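Local coordinates for Abbfa_003403 (Acinetobacter baumannii, PDB 4ZXH), which is a four-domain nonribosomal peptide synthetase that probably activates an amino acid, loads it onto a phosphopantetheine carrier, condenses it with an acyl partner and releases the product, at residues Leu266-Ser271 against Ile307-Thr312. Residues are numbered along the deposited sequence; the frame is centred on the assembly and turned at random.
Sequences LLHKLS and IDADQT
His268 and Ile307 meet in a buried CH-pi contact inside the condensation domain, which has the chloramphenicol acetyltransferase-like fold of the CoA-dependent acyltransferases; here the last turns of helix 255-271 face the loop that leads from strand 302-306 into helix 313-329. The methyl CG2 of Ile307 sits over the middle of one imidazole face, 4.0 Å from the centroid of the His268 ring and only 9° off its normal. CG of His268 is anti to the backbone nitrogen (chi1 175°), which carries the ring out towards the loop; on Ile307 the CG2 branch holds the corresponding position and supplies the methyl. Ala309 adds a smaller touch, its CB 4.2 Å from NE2 of His268 in an oblique approach.

No hydrogen bond links the two segments, but the ring is not left to apolar neighbours alone. ND1 of His268 bonds to the carbonyl oxygen of Glu273, just past the helix, which should help fix the rotation of the imidazole. The backbone of Ile307 pairs with Asn274, and Leu276 of strand 275-279, the next strand after the helix, touches both His268 and Ile307.

Beyond Ile307 the loop folds into a type I beta turn from Asp308 to Gln311, and Thr312 follows as the N-cap of helix 313-329. Asp310 makes a salt bridge to Lys452. Within the turn, NE2 of Gln311 donates to OD2 of Asp308 at 3.1 Å, nearly straight at 168°, on the anti side of the carboxylate but tilted out of its plane.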
# COMPACT_ATOMS: atom_id res chain seq x y z
N LEU A 266 7.39 -19.75 14.96
CA LEU A 266 6.49 -19.91 13.82
C LEU A 266 6.61 -18.79 12.77
O LEU A 266 6.78 -19.08 11.59
CB LEU A 266 5.03 -19.98 14.30
CG LEU A 266 4.11 -20.10 13.08
CD1 LEU A 266 4.44 -21.36 12.33
CD2 LEU A 266 2.64 -20.05 13.45
N LEU A 267 6.52 -17.53 13.19
CA LEU A 267 6.56 -16.42 12.22
C LEU A 267 7.94 -16.28 11.57
O LEU A 267 8.06 -15.82 10.44
CB LEU A 267 6.17 -15.11 12.90
CG LEU A 267 4.86 -15.18 13.69
CD1 LEU A 267 4.70 -13.98 14.62
CD2 LEU A 267 3.64 -15.31 12.77
N HIS A 268 8.98 -16.70 12.30
CA HIS A 268 10.34 -16.78 11.78
C HIS A 268 10.43 -17.75 10.61
O HIS A 268 11.03 -17.44 9.58
CB HIS A 268 11.30 -17.20 12.87
CG HIS A 268 12.70 -17.42 12.40
ND1 HIS A 268 13.50 -16.40 11.92
CD2 HIS A 268 13.46 -18.54 12.32
CE1 HIS A 268 14.68 -16.88 11.58
NE2 HIS A 268 14.68 -18.18 11.81
N LYS A 269 9.84 -18.93 10.79
CA LYS A 269 9.83 -19.96 9.75
C LYS A 269 8.98 -19.56 8.55
O LYS A 269 9.35 -19.84 7.42
CB LYS A 269 9.34 -21.30 10.32
CG LYS A 269 10.32 -21.98 11.27
CD LYS A 269 11.73 -21.95 10.71
CE LYS A 269 12.75 -22.58 11.65
NZ LYS A 269 14.10 -22.61 11.01
N LEU A 270 7.85 -18.89 8.79
CA LEU A 270 6.98 -18.46 7.69
C LEU A 270 7.51 -17.29 6.86
O LEU A 270 7.18 -17.16 5.69
CB LEU A 270 5.60 -18.07 8.21
CG LEU A 270 4.71 -19.15 8.83
CD1 LEU A 270 3.32 -18.60 9.01
CD2 LEU A 270 4.70 -20.40 7.99
N SER A 271 8.33 -16.44 7.46
CA SER A 271 8.78 -15.24 6.77
C SER A 271 10.29 -15.19 6.51
O SER A 271 10.76 -14.34 5.77
CB SER A 271 8.36 -14.00 7.56
OG SER A 271 8.92 -14.00 8.85
N ILE A 307 15.47 -12.53 16.48
CA ILE A 307 15.73 -13.97 16.46
C ILE A 307 17.16 -14.28 16.06
O ILE A 307 17.64 -13.78 15.05
CB ILE A 307 14.84 -14.73 15.47
CG1 ILE A 307 13.38 -14.33 15.63
CG2 ILE A 307 15.01 -16.23 15.65
CD1 ILE A 307 12.85 -14.65 16.96
N ASP A 308 17.81 -15.10 16.87
CA ASP A 308 19.09 -15.68 16.52
C ASP A 308 18.89 -17.19 16.28
O ASP A 308 18.75 -17.96 17.23
CB ASP A 308 20.10 -15.43 17.65
CG ASP A 308 21.46 -16.05 17.39
OD1 ASP A 308 21.79 -16.39 16.23
OD2 ASP A 308 22.20 -16.21 18.39
N ALA A 309 18.86 -17.60 15.01
CA ALA A 309 18.57 -19.00 14.65
C ALA A 309 19.54 -20.01 15.26
O ALA A 309 19.28 -21.22 15.27
CB ALA A 309 18.56 -19.16 13.13
N ASP A 310 20.65 -19.51 15.78
CA ASP A 310 21.70 -20.34 16.36
C ASP A 310 21.33 -20.74 17.79
O ASP A 310 21.82 -21.74 18.30
CB ASP A 310 23.03 -19.58 16.32
CG ASP A 310 24.22 -20.47 16.62
OD1 ASP A 310 24.10 -21.71 16.51
OD2 ASP A 310 25.29 -19.92 16.98
N GLN A 311 20.46 -19.96 18.43
CA GLN A 311 19.98 -20.27 19.78
C GLN A 311 19.22 -21.60 19.83
O GLN A 311 18.52 -21.96 18.89
CB GLN A 311 19.06 -19.14 20.29
CG GLN A 311 19.72 -17.78 20.46
CD GLN A 311 20.74 -17.76 21.59
OE1 GLN A 311 20.49 -18.29 22.68
NE2 GLN A 311 21.89 -17.14 21.34
N THR A 312 19.33 -22.32 20.94
CA THR A 312 18.47 -23.47 21.15
C THR A 312 17.09 -22.97 21.55
O THR A 312 16.94 -21.81 21.90
CB THR A 312 19.02 -24.42 22.23
OG1 THR A 312 18.85 -23.83 23.52
CG2 THR A 312 20.49 -24.70 21.98